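Local coordinates for Blr6230 protein (PDB 5NGG) that is a subclass B3 metallo-beta-lactamase, using zinc ions, and so probably hydrolyses the amide bond of beta-lactam antibiotics, at residues T100-D105 against K128-G133; R154-G159 against G180-E185; I67-A72 against T167-H172; M79-I84 against A111-E116; K33-F38 against M73-G78. All blocks are in the same frame, centred on the assembly; numbering follows the deposited sequence.

The five contacts grade from apolar core to polar surface. Interactions 2 and 3 lie between the two beta sheets and are made of methyl, thioether and indole groups; interaction 2 reaches strand 182-190 and interaction 3 its neighbour 167-173 in the same sheet, and both include a ligand of the same zinc ion, apart from the two-zinc centre. Interaction 1 is also buried, but here the apolar grip sits behind the histidines and aspartate of that centre. Interactions 4 and 5 both use helix 77-86 and are only partly buried: the first is a salt-bridge network between helices, the second a seam of direct side-chain packing whose polar links run through waters.

Interaction 1 (T100-D105 against K128-G133); sequences THAHLD and KPLLEG. With ZN (zinc ion), chain D; ZN (zinc ion), chain C.
A102 plants its methyl group against helix 128-133, between the side chains of L130 and L131, backing a metal-binding loop with very few apolar atoms. The tight part is the A102 CB to L131 CG approach of 3.6 Å, with L131 CD2 close beside it; L131 CG stands opposite the carbonyl carbon (chi1 -69°), which brings both atoms to the methyl. L130 adds its CB at 3.9 Å from A102 CB, while its CD2 lies near the carbonyl oxygen of A102. The far side of the helix is looser, with P129 and G133 exposed.

A102 is the centre of an inverse gamma turn, and the flanking H101 and H103 start out away from the helix and carry their imidazoles to the metal. H101 NE2 and H103 ND1 bind the same zinc ion, each at 2.1 Å, with H177; D105 OD2 binds the second with H106 and H242. Water 1 bridges the ions in the plane of both imidazoles and donates to D105 OD1 over 2.8 Å. This is the HxHxDH motif of the superfamily. Segment 100-105, which runs into helix 104-107, follows strand 94-98; helix 128-133 follows its parallel neighbour 120-124.

Interaction 2 (R154-G159 against G180-E185); sequences RAVKEG and GCTSWE. With ZN (zinc ion), chain E.
V156, from strand 154-156, is met by T182 and W184 of segment 180-185, an apolar contact that is easiest to follow along the latter. At its start G180 is pinned at both ends: its N bonds to D127 OD1, and its carbonyl O receives T182 OG1 at 2.8 Å, a donor tilted 26° from the carbonyl plane. C181 is tied by its disulfide to C201, and its SG packs on CB of the zinc ligand H101.

With OG1 occupied by G180, T182 turns its methyl inward. CG2 approaches V156 CG2 at 4.3 Å and also lies 3.7 Å above one face of the W184 ring, offset toward the rim. S183 points elsewhere, its OG bonded to T174 OG1 and C201 N. W184 then brings the far corner of its six-membered ring to V156 from the opposite direction, CH2 standing 3.9 Å from V156 CG2 at an oblique angle. With chi1 of V156 at -64°, CG2 sits between the backbone N and the carbonyl carbon and is the branch turned to the indole, whose other end is fixed by NE1 bonding to N99 O. E185 OE1 is hydrogen-bonded to H172 NE2, a second-shell link to a zinc ion that E158 OE2 binds at 2.0 Å, together with H172 and K229.

The contact joins two sheets: strand 154-156 is the outermost strand beside 120-124, and strand 182-190 runs between 167-173 and 193-199. V122 and A171 touch both V156 and W184, and V162 adds to W184.

Interaction 3 (I67-A72 against T167-H172); sequences ILMDTA and TTLTAH. With ZN (zinc ion), chain E.
Strands 67-69 and 167-172 run in roughly the same direction, at 33° to each other, with their axes 11.0 Å apart at the closest point and no backbone hydrogen bond between them. They belong to different sheets, and their contact is part of the face-to-face beta-sandwich at the heart of the alpha-beta/beta-alpha metallo-beta-lactamase fold. It illustrates how two sheets can be joined by side-chain ends alone.

L169 is the shared partner, one branch for each residue opposite. I67 reaches out with an extended chain (chi2 172°), and its terminal CD1 touches L169 CD1 at 3.6 Å. T167 adds a looser methyl, CG2, at 4.4 Å from the same I67 CD1. M69 takes a folded course, bent at chi2 and again at chi3 (68°), which curls its CE back to L169 CD2 at 4.1 Å. In both pairs the side chains slide past each other in opposite directions. Y58 and W184 flank M69, while I60 and T62 line I67.

The next residue of the first strand serves the other face of its sheet: L68 CD2 packs on I113 CD1 of helix 110-117. Past the strand, the D70 carboxylate is held by two bonds, OD2 to T100 OG1 and OD1 to N99 ND2, which ties it to the loop entering the two-zinc centre. At the other end of strand 167-173 lies a separate zinc ion, bound by H172 through ND1 at 2.0 Å.

Interaction 4 (M79-I84 against A111-E116); sequences MIKDNI and AEIKKE
The ammonium group of K81 is gripped by two carboxylates, E116 and E112, which stand one turn apart on helix 110-117. K81 NZ donates to E116 OE1 over 2.7 Å, meeting the syn lone pair, on the side of the other oxygen. Its second bond, 2.8 Å to E112 OE2, uses the anti lone pair instead, so the two carboxylates present different lone pairs to the same nitrogen.

Both glutamates are extended beyond CG, with E116 CG anti to its own N (chi1 178°), and E116 meets K81 from the opposite direction. K81 bends at chi3 (-75°), carrying CE to 3.4 Å from E112 OE2. Beneath the charged ends, K81 CD comes only loosely, at 4.5 Å, to I113 CG1. V91 touches both K81 and E116, and T77 packs against E112 and I113.

The axes of segments 79-84 and 111-116 come no closer than 12.3 Å, at 52°, so long side chains span the gap. Two acids spaced i and i+4 around one lysine make an interhelical salt-bridge network, and the same three residues have been seen to bind a zinc ion in this protein, though none is bound to this chain here.

Interaction 5 (K33-F38 against M73-G78); sequences KWTAPF and MPQSTG
This is a partly buried contact of direct packing supplemented by water bridges, with no direct hydrogen bond between the segments, joining the loop 33-38, which precedes strand 41-44, to the turn 73-76 that leads into helix 77-86. T35 lays its CG2 methyl 3.6 Å from S76 OG, with Q75 CG somewhat farther off, and its own hydroxyl turns away to K32 O. M73 SD comes to the edge of the W34 ring, near its plane, 4.3 Å from CE3.

Water supplies the polar links, and S76 OG is the hub. Though S76 holds the N-cap position, its side chain makes no capping bond; with OG anti to the carbonyl carbon (chi1 -63°), it faces the loop and two waters. Water 2 lies 2.7 Å from S76 OG, donates to W34 O and accepts from M73 N at 3.1 Å. Water 3 joins S76 OG to T35 O, to which it donates over 3.0 Å.

W34 itself borders the active site: its ring meets that of the zinc ligand H242 and is edge-to-face with F26. M73 rests on L104 and D105 of helix 104-107, and M79, in the first turn of helix 77-86, packs its CE on T35 O.

Interaction 1 (T100-D105 against K128-G133)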
# COMPACT_ATOMS: atom_id res chain seq x y z
N THR A 100 1.53 1.50 4.00
CA THR A 100 2.50 0.82 3.14
C THR A 100 3.58 1.81 2.70
O THR A 100 4.78 1.59 2.88
CB THR A 100 1.85 0.21 1.88
OG1 THR A 100 1.05 1.20 1.22
CG2 THR A 100 1.06 -1.04 2.24
N HIS A 101 3.18 2.94 2.11
CA HIS A 101 4.18 3.95 1.71
C HIS A 101 3.53 5.32 1.59
O HIS A 101 2.34 5.45 1.36
CB HIS A 101 4.92 3.56 0.43
CG HIS A 101 4.11 3.74 -0.81
ND1 HIS A 101 3.39 2.72 -1.41
CD2 HIS A 101 3.98 4.81 -1.62
CE1 HIS A 101 2.81 3.19 -2.51
NE2 HIS A 101 3.13 4.46 -2.65
N ALA A 102 4.37 6.34 1.73
CA ALA A 102 3.90 7.69 2.00
C ALA A 102 3.77 8.55 0.73
O ALA A 102 4.46 9.54 0.58
CB ALA A 102 4.83 8.34 3.00
N HIS A 103 2.86 8.17 -0.16
CA HIS A 103 2.43 8.99 -1.30
C HIS A 103 0.96 9.33 -1.14
O HIS A 103 0.20 8.57 -0.52
CB HIS A 103 2.61 8.25 -2.63
CG HIS A 103 4.03 8.05 -3.02
ND1 HIS A 103 4.39 7.07 -3.91
CD2 HIS A 103 5.16 8.71 -2.68
CE1 HIS A 103 5.69 7.13 -4.11
NE2 HIS A 103 6.19 8.11 -3.38
N LEU A 104 0.57 10.48 -1.70
CA LEU A 104 -0.78 11.04 -1.47
C LEU A 104 -1.94 10.12 -1.83
O LEU A 104 -3.00 10.26 -1.26
CB LEU A 104 -0.96 12.37 -2.19
CG LEU A 104 -1.33 12.38 -3.67
CD1 LEU A 104 -1.83 13.76 -4.08
CD2 LEU A 104 -0.16 11.95 -4.52
N ASP A 105 -1.74 9.20 -2.79
CA ASP A 105 -2.80 8.28 -3.15
C ASP A 105 -3.05 7.20 -2.11
O ASP A 105 -4.04 6.46 -2.22
CB ASP A 105 -2.58 7.69 -4.56
CG ASP A 105 -1.23 7.02 -4.79
OD1 ASP A 105 -0.19 7.53 -4.31
OD2 ASP A 105 -1.27 5.98 -5.51
N LYS A 128 8.79 8.60 7.61
CA LYS A 128 8.30 9.54 8.60
C LYS A 128 8.43 11.02 8.14
O LYS A 128 7.46 11.79 8.28
CB LYS A 128 8.97 9.30 9.95
CG LYS A 128 8.53 10.25 11.05
CD LYS A 128 9.09 9.85 12.41
CE LYS A 128 8.81 10.87 13.51
NZ LYS A 128 9.49 10.50 14.77
N PRO A 129 9.56 11.43 7.55
CA PRO A 129 9.63 12.84 7.14
C PRO A 129 8.62 13.21 6.05
O PRO A 129 8.13 14.34 6.02
CB PRO A 129 11.06 13.01 6.61
CG PRO A 129 11.83 11.88 7.19
CD PRO A 129 10.87 10.75 7.42
N LEU A 130 8.32 12.25 5.18
CA LEU A 130 7.34 12.45 4.09
C LEU A 130 5.93 12.62 4.67
O LEU A 130 5.18 13.52 4.29
CB LEU A 130 7.35 11.27 3.12
CG LEU A 130 8.46 11.18 2.07
CD1 LEU A 130 9.85 11.13 2.66
CD2 LEU A 130 8.21 9.94 1.21
N LEU A 131 5.56 11.72 5.58
CA LEU A 131 4.25 11.79 6.23
C LEU A 131 4.09 13.08 7.02
O LEU A 131 3.03 13.71 6.97
CB LEU A 131 4.06 10.58 7.14
CG LEU A 131 3.91 9.26 6.38
CD1 LEU A 131 4.16 8.06 7.28
CD2 LEU A 131 2.52 9.17 5.78
N GLU A 132 5.12 13.43 7.78
CA GLU A 132 5.06 14.58 8.66
C GLU A 132 5.16 15.89 7.91
O GLU A 132 4.75 16.92 8.43
CB GLU A 132 6.08 14.44 9.79
CG GLU A 132 5.77 13.23 10.66
CD GLU A 132 6.33 13.23 12.06
OE1 GLU A 132 7.22 14.04 12.36
OE2 GLU A 132 5.87 12.37 12.83
N GLY A 133 5.68 15.87 6.69
CA GLY A 133 5.76 17.07 5.86
C GLY A 133 4.65 17.19 4.82
O GLY A 133 4.39 18.27 4.34
ZN ZN D . 3.30 5.40 -4.48
ZN ZN C . 0.15 4.41 -5.31
O HOH W 1 1.69 5.78 -5.31

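Interaction 2 (R154-G159 against G180-E185)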
# COMPACT_ATOMS: atom_id res chain seq x y z
N ARG A 154 4.40 5.58 15.73
CA ARG A 154 5.39 4.53 15.84
C ARG A 154 6.06 4.35 14.48
O ARG A 154 5.38 4.07 13.48
CB ARG A 154 4.76 3.21 16.28
CG ARG A 154 5.79 2.11 16.46
CD ARG A 154 5.16 0.87 17.01
NE ARG A 154 6.08 -0.25 16.97
CZ ARG A 154 5.74 -1.51 17.20
NH1 ARG A 154 4.49 -1.84 17.49
NH2 ARG A 154 6.67 -2.45 17.11
N ALA A 155 7.39 4.49 14.46
CA ALA A 155 8.21 4.32 13.28
C ALA A 155 8.78 2.91 13.31
O ALA A 155 9.41 2.54 14.30
CB ALA A 155 9.31 5.37 13.24
N VAL A 156 8.56 2.12 12.27
CA VAL A 156 8.99 0.71 12.26
C VAL A 156 10.15 0.44 11.31
O VAL A 156 10.35 1.17 10.35
CB VAL A 156 7.82 -0.27 11.96
CG1 VAL A 156 6.78 -0.22 13.07
CG2 VAL A 156 7.23 -0.02 10.59
N LYS A 157 10.89 -0.63 11.63
CA LYS A 157 11.94 -1.18 10.78
C LYS A 157 11.70 -2.68 10.59
O LYS A 157 10.78 -3.26 11.18
CB LYS A 157 13.32 -0.90 11.37
CG LYS A 157 13.68 0.58 11.36
CD LYS A 157 15.15 0.80 11.67
N GLU A 158 12.54 -3.30 9.77
CA GLU A 158 12.45 -4.72 9.45
C GLU A 158 12.26 -5.57 10.71
O GLU A 158 13.05 -5.49 11.65
CB GLU A 158 13.70 -5.17 8.71
CG GLU A 158 13.85 -6.67 8.45
CD GLU A 158 12.87 -7.24 7.45
OE1 GLU A 158 12.32 -6.50 6.60
OE2 GLU A 158 12.67 -8.48 7.50
N GLY A 159 11.21 -6.39 10.69
CA GLY A 159 10.93 -7.35 11.74
C GLY A 159 10.07 -6.87 12.89
O GLY A 159 9.67 -7.67 13.73
N GLY A 180 10.80 4.58 2.83
CA GLY A 180 10.27 3.86 3.99
C GLY A 180 9.18 2.86 3.67
O GLY A 180 8.48 2.42 4.58
N CYS A 181 9.07 2.45 2.40
CA CYS A 181 8.05 1.52 1.93
C CYS A 181 8.12 0.23 2.79
O CYS A 181 9.20 -0.39 2.89
CB CYS A 181 8.37 1.22 0.45
SG CYS A 181 7.05 0.79 -0.70
N THR A 182 6.98 -0.11 3.40
CA THR A 182 6.88 -1.21 4.35
C THR A 182 5.81 -2.17 3.89
O THR A 182 4.65 -1.79 3.70
CB THR A 182 6.55 -0.68 5.75
OG1 THR A 182 7.58 0.25 6.15
CG2 THR A 182 6.48 -1.81 6.78
N SER A 183 6.19 -3.42 3.71
CA SER A 183 5.26 -4.50 3.40
C SER A 183 4.90 -5.22 4.69
O SER A 183 5.76 -5.53 5.50
CB SER A 183 5.89 -5.48 2.41
OG SER A 183 6.17 -4.82 1.16
N TRP A 184 3.61 -5.46 4.90
CA TRP A 184 3.12 -5.97 6.19
C TRP A 184 2.63 -7.41 6.06
O TRP A 184 1.79 -7.71 5.22
CB TRP A 184 1.96 -5.09 6.65
CG TRP A 184 2.33 -3.69 7.02
CD1 TRP A 184 2.24 -2.57 6.25
CD2 TRP A 184 2.87 -3.28 8.27
NE1 TRP A 184 2.67 -1.48 6.95
CE2 TRP A 184 3.06 -1.88 8.20
CE3 TRP A 184 3.20 -3.95 9.46
CZ2 TRP A 184 3.54 -1.15 9.29
CZ3 TRP A 184 3.68 -3.23 10.50
CH2 TRP A 184 3.83 -1.83 10.43
N GLU A 185 3.17 -8.29 6.91
CA GLU A 185 2.82 -9.71 6.88
C GLU A 185 1.89 -10.06 8.04
O GLU A 185 2.08 -9.62 9.17
CB GLU A 185 4.09 -10.54 6.98
CG GLU A 185 3.87 -12.03 6.93
CD GLU A 185 5.16 -12.83 7.01
OE1 GLU A 185 6.26 -12.24 7.20
OE2 GLU A 185 5.04 -14.08 6.91
ZN ZN E . 11.62 -9.14 5.98

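Interaction 3 (I67-A72 against T167-H172)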
# COMPACT_ATOMS: atom_id res chain seq x y z
N ILE A 67 -8.04 -2.23 12.47
CA ILE A 67 -6.82 -1.68 11.89
C ILE A 67 -7.18 -1.22 10.48
O ILE A 67 -7.76 -1.99 9.71
CB ILE A 67 -5.69 -2.73 11.81
CG1 ILE A 67 -5.38 -3.29 13.21
CG2 ILE A 67 -4.45 -2.12 11.13
CD1 ILE A 67 -4.41 -4.45 13.19
N LEU A 68 -6.84 0.03 10.16
CA LEU A 68 -7.01 0.55 8.81
C LEU A 68 -5.69 0.49 8.10
O LEU A 68 -4.69 1.05 8.58
CB LEU A 68 -7.48 2.00 8.87
CG LEU A 68 -7.72 2.68 7.54
CD1 LEU A 68 -8.85 2.07 6.75
CD2 LEU A 68 -8.02 4.14 7.78
N MET A 69 -5.65 -0.21 6.95
CA MET A 69 -4.45 -0.30 6.10
C MET A 69 -4.61 0.67 4.95
O MET A 69 -5.39 0.42 4.03
CB MET A 69 -4.27 -1.72 5.57
CG MET A 69 -3.03 -1.91 4.71
SD MET A 69 -1.44 -1.75 5.55
CE MET A 69 -1.48 -3.19 6.60
N ASP A 70 -3.90 1.80 5.05
CA ASP A 70 -3.86 2.88 4.07
C ASP A 70 -5.18 3.66 4.00
O ASP A 70 -6.16 3.36 4.66
CB ASP A 70 -3.37 2.39 2.69
CG ASP A 70 -1.91 2.01 2.68
OD1 ASP A 70 -1.08 2.65 3.38
OD2 ASP A 70 -1.57 1.07 1.91
N THR A 71 -5.11 4.74 3.22
CA THR A 71 -6.31 5.46 2.78
C THR A 71 -6.17 5.69 1.25
O THR A 71 -5.49 4.92 0.58
CB THR A 71 -6.51 6.77 3.58
OG1 THR A 71 -5.35 7.61 3.46
CG2 THR A 71 -6.83 6.48 5.03
N ALA A 72 -6.86 6.68 0.69
CA ALA A 72 -6.83 6.91 -0.75
C ALA A 72 -6.47 8.37 -1.01
O ALA A 72 -5.85 9.01 -0.16
CB ALA A 72 -8.14 6.45 -1.39
N THR A 167 -4.64 -9.80 16.84
CA THR A 167 -4.06 -9.72 15.50
C THR A 167 -2.70 -9.03 15.52
O THR A 167 -2.56 -7.96 16.07
CB THR A 167 -5.04 -8.97 14.58
OG1 THR A 167 -6.26 -9.72 14.50
CG2 THR A 167 -4.49 -8.81 13.19
N THR A 168 -1.71 -9.68 14.93
CA THR A 168 -0.35 -9.14 14.84
C THR A 168 0.12 -9.09 13.38
O THR A 168 -0.01 -10.07 12.62
CB THR A 168 0.61 -10.01 15.66
OG1 THR A 168 0.22 -9.96 17.03
CG2 THR A 168 2.06 -9.53 15.55
N LEU A 169 0.73 -7.96 13.01
CA LEU A 169 1.37 -7.81 11.71
C LEU A 169 2.86 -7.60 11.93
O LEU A 169 3.28 -6.97 12.93
CB LEU A 169 0.80 -6.65 10.90
CG LEU A 169 -0.69 -6.78 10.55
CD1 LEU A 169 -1.59 -6.04 11.54
CD2 LEU A 169 -0.96 -6.32 9.14
N THR A 170 3.67 -8.09 10.98
CA THR A 170 5.11 -7.93 11.00
C THR A 170 5.53 -7.02 9.84
O THR A 170 5.13 -7.22 8.69
CB THR A 170 5.81 -9.29 10.87
OG1 THR A 170 5.41 -10.12 11.96
CG2 THR A 170 7.33 -9.15 10.90
N ALA A 171 6.32 -5.99 10.16
CA ALA A 171 6.87 -5.07 9.17
C ALA A 171 8.03 -5.68 8.43
O ALA A 171 8.96 -6.23 9.06
CB ALA A 171 7.31 -3.78 9.86
N HIS A 172 8.04 -5.51 7.12
CA HIS A 172 9.21 -5.81 6.30
C HIS A 172 9.65 -4.57 5.54
O HIS A 172 8.84 -3.93 4.88
CB HIS A 172 8.91 -6.91 5.30
CG HIS A 172 8.62 -8.22 5.92
ND1 HIS A 172 9.60 -9.12 6.25
CD2 HIS A 172 7.45 -8.76 6.31
CE1 HIS A 172 9.03 -10.19 6.79
NE2 HIS A 172 7.73 -9.99 6.83
ZN ZN E . 11.62 -9.14 5.98

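Interaction 4 (M79-I84 against A111-E116)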
# COMPACT_ATOMS: atom_id res chain seq x y z
N MET A 79 -15.63 8.67 0.79
CA MET A 79 -15.93 7.41 0.14
C MET A 79 -15.41 6.21 0.95
O MET A 79 -16.09 5.22 1.13
CB MET A 79 -15.37 7.35 -1.29
CG MET A 79 -15.55 6.01 -1.94
SD MET A 79 -14.93 5.95 -3.62
CE MET A 79 -16.26 6.78 -4.47
N ILE A 80 -14.16 6.29 1.40
CA ILE A 80 -13.60 5.22 2.20
C ILE A 80 -14.41 5.03 3.48
O ILE A 80 -14.74 3.91 3.85
CB ILE A 80 -12.10 5.49 2.52
CG1 ILE A 80 -11.24 5.64 1.25
CG2 ILE A 80 -11.54 4.40 3.41
CD1 ILE A 80 -11.38 4.56 0.19
N LYS A 81 -14.73 6.13 4.16
CA LYS A 81 -15.51 6.05 5.40
C LYS A 81 -16.88 5.41 5.11
O LYS A 81 -17.39 4.60 5.91
CB LYS A 81 -15.62 7.43 6.05
CG LYS A 81 -14.31 7.93 6.66
CD LYS A 81 -14.45 9.09 7.63
CE LYS A 81 -14.73 10.38 6.93
NZ LYS A 81 -14.71 11.53 7.88
N ASP A 82 -17.47 5.78 3.97
CA ASP A 82 -18.74 5.19 3.54
C ASP A 82 -18.63 3.68 3.31
O ASP A 82 -19.52 2.93 3.75
CB ASP A 82 -19.27 5.91 2.29
CG ASP A 82 -19.88 7.28 2.59
OD1 ASP A 82 -20.12 7.61 3.77
OD2 ASP A 82 -20.13 8.02 1.62
N ASN A 83 -17.57 3.24 2.63
CA ASN A 83 -17.36 1.81 2.40
C ASN A 83 -17.23 1.01 3.71
O ASN A 83 -17.73 -0.11 3.82
CB ASN A 83 -16.12 1.60 1.54
CG ASN A 83 -16.33 2.04 0.12
OD1 ASN A 83 -17.48 2.20 -0.34
ND2 ASN A 83 -15.23 2.25 -0.58
N ILE A 84 -16.52 1.59 4.68
CA ILE A 84 -16.38 0.98 6.01
C ILE A 84 -17.76 0.77 6.61
O ILE A 84 -18.07 -0.32 7.12
CB ILE A 84 -15.45 1.85 6.89
CG1 ILE A 84 -14.01 1.77 6.33
CG2 ILE A 84 -15.48 1.42 8.36
CD1 ILE A 84 -13.04 2.75 6.93
N ALA A 111 -4.63 12.23 8.10
CA ALA A 111 -4.82 13.29 9.09
C ALA A 111 -6.27 13.35 9.56
O ALA A 111 -6.56 13.51 10.77
CB ALA A 111 -4.37 14.62 8.52
N GLU A 112 -7.20 13.22 8.61
CA GLU A 112 -8.62 13.30 8.92
C GLU A 112 -9.06 12.15 9.81
O GLU A 112 -9.74 12.34 10.83
CB GLU A 112 -9.43 13.31 7.64
CG GLU A 112 -10.93 13.31 7.87
CD GLU A 112 -11.74 13.59 6.63
OE1 GLU A 112 -11.23 14.26 5.70
OE2 GLU A 112 -12.92 13.20 6.60
N ILE A 113 -8.71 10.93 9.40
CA ILE A 113 -9.16 9.77 10.17
C ILE A 113 -8.48 9.74 11.55
O ILE A 113 -9.13 9.40 12.53
CB ILE A 113 -9.03 8.46 9.36
CG1 ILE A 113 -10.08 8.48 8.24
CG2 ILE A 113 -9.23 7.23 10.25
CD1 ILE A 113 -9.90 7.44 7.16
N LYS A 114 -7.19 10.08 11.63
CA LYS A 114 -6.52 10.10 12.91
C LYS A 114 -7.19 11.08 13.89
O LYS A 114 -7.38 10.77 15.06
CB LYS A 114 -5.05 10.44 12.71
CG LYS A 114 -4.25 10.47 13.99
CD LYS A 114 -2.76 10.45 13.71
CE LYS A 114 -2.02 10.40 15.02
NZ LYS A 114 -0.59 10.77 14.85
N LYS A 115 -7.53 12.27 13.39
CA LYS A 115 -8.18 13.26 14.24
C LYS A 115 -9.57 12.80 14.69
O LYS A 115 -9.93 12.97 15.87
CB LYS A 115 -8.27 14.60 13.53
CG LYS A 115 -8.76 15.70 14.45
CD LYS A 115 -8.43 17.09 13.92
CE LYS A 115 -9.05 18.15 14.81
N GLU A 116 -10.33 12.22 13.76
CA GLU A 116 -11.71 11.80 14.04
C GLU A 116 -11.76 10.67 15.07
O GLU A 116 -12.67 10.62 15.89
CB GLU A 116 -12.41 11.36 12.75
CG GLU A 116 -13.84 10.86 12.89
CD GLU A 116 -14.48 10.53 11.56
OE1 GLU A 116 -14.09 11.12 10.52
OE2 GLU A 116 -15.39 9.67 11.54

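Interaction 5 (K33-F38 against M73-G78)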
# COMPACT_ATOMS: atom_id res chain seq x y z
N LYS A 33 -10.17 6.59 -12.37
CA LYS A 33 -10.28 5.24 -11.80
C LYS A 33 -9.90 5.21 -10.32
O LYS A 33 -10.52 4.49 -9.52
CB LYS A 33 -9.39 4.25 -12.55
N TRP A 34 -8.91 6.01 -9.95
CA TRP A 34 -8.52 6.04 -8.57
C TRP A 34 -9.60 6.57 -7.65
O TRP A 34 -9.58 6.22 -6.49
CB TRP A 34 -7.24 6.81 -8.41
CG TRP A 34 -6.00 6.09 -8.92
CD1 TRP A 34 -5.97 5.01 -9.75
CD2 TRP A 34 -4.63 6.45 -8.69
NE1 TRP A 34 -4.67 4.65 -10.02
CE2 TRP A 34 -3.83 5.51 -9.37
CE3 TRP A 34 -4.00 7.46 -7.94
CZ2 TRP A 34 -2.43 5.55 -9.34
CZ3 TRP A 34 -2.61 7.50 -7.92
CH2 TRP A 34 -1.85 6.55 -8.62
N THR A 35 -10.53 7.36 -8.14
CA THR A 35 -11.61 7.90 -7.32
C THR A 35 -12.95 7.21 -7.56
O THR A 35 -13.91 7.54 -6.89
CB THR A 35 -11.78 9.42 -7.54
OG1 THR A 35 -12.04 9.65 -8.92
CG2 THR A 35 -10.57 10.19 -7.10
N ALA A 36 -13.01 6.22 -8.46
CA ALA A 36 -14.28 5.57 -8.81
C ALA A 36 -14.65 4.51 -7.78
O ALA A 36 -13.78 3.85 -7.20
CB ALA A 36 -14.20 4.93 -10.18
N PRO A 37 -15.96 4.31 -7.57
CA PRO A 37 -16.36 3.35 -6.55
C PRO A 37 -16.11 1.88 -6.88
O PRO A 37 -16.15 1.46 -8.05
CB PRO A 37 -17.86 3.60 -6.42
CG PRO A 37 -18.26 4.13 -7.74
CD PRO A 37 -17.12 4.99 -8.16
N PHE A 38 -15.89 1.09 -5.83
CA PHE A 38 -15.87 -0.37 -5.92
C PHE A 38 -16.62 -0.90 -4.71
O PHE A 38 -16.47 -0.37 -3.61
CB PHE A 38 -14.44 -0.90 -5.93
CG PHE A 38 -14.33 -2.34 -6.36
CD1 PHE A 38 -14.23 -2.67 -7.72
CD2 PHE A 38 -14.34 -3.37 -5.43
CE1 PHE A 38 -14.13 -3.98 -8.11
CE2 PHE A 38 -14.24 -4.70 -5.85
CZ PHE A 38 -14.15 -5.00 -7.18
N MET A 73 -6.87 8.92 -2.16
CA MET A 73 -6.57 10.31 -2.45
C MET A 73 -7.21 11.22 -1.41
O MET A 73 -8.23 10.85 -0.82
CB MET A 73 -7.07 10.71 -3.84
CG MET A 73 -6.31 10.07 -5.00
SD MET A 73 -4.64 10.71 -5.21
CE MET A 73 -4.99 12.29 -5.98
N PRO A 74 -6.67 12.43 -1.21
CA PRO A 74 -7.25 13.34 -0.23
C PRO A 74 -8.76 13.58 -0.43
O PRO A 74 -9.49 13.72 0.55
CB PRO A 74 -6.41 14.62 -0.39
CG PRO A 74 -5.08 14.10 -0.82
CD PRO A 74 -5.37 12.93 -1.71
N GLN A 75 -9.21 13.63 -1.68
CA GLN A 75 -10.62 13.90 -1.99
C GLN A 75 -11.55 12.71 -1.74
O GLN A 75 -12.77 12.86 -1.79
CB GLN A 75 -10.76 14.39 -3.45
CG GLN A 75 -10.16 13.49 -4.52
CD GLN A 75 -8.76 13.88 -4.93
OE1 GLN A 75 -7.87 14.06 -4.09
NE2 GLN A 75 -8.54 14.00 -6.23
N SER A 76 -10.98 11.53 -1.48
CA SER A 76 -11.76 10.29 -1.40
C SER A 76 -12.05 9.78 0.01
O SER A 76 -12.59 8.69 0.18
CB SER A 76 -11.07 9.19 -2.21
OG SER A 76 -11.03 9.54 -3.57
N THR A 77 -11.68 10.54 1.02
CA THR A 77 -11.80 10.05 2.40
C THR A 77 -13.24 9.73 2.77
O THR A 77 -13.48 8.72 3.44
CB THR A 77 -11.16 11.04 3.38
OG1 THR A 77 -9.82 11.27 2.95
CG2 THR A 77 -11.11 10.51 4.80
N GLY A 78 -14.18 10.56 2.33
CA GLY A 78 -15.58 10.29 2.59
C GLY A 78 -16.06 8.98 2.00
O GLY A 78 -16.82 8.27 2.63
O HOH W 2 -8.90 8.02 -4.36
O HOH W 3 -13.53 9.44 -4.62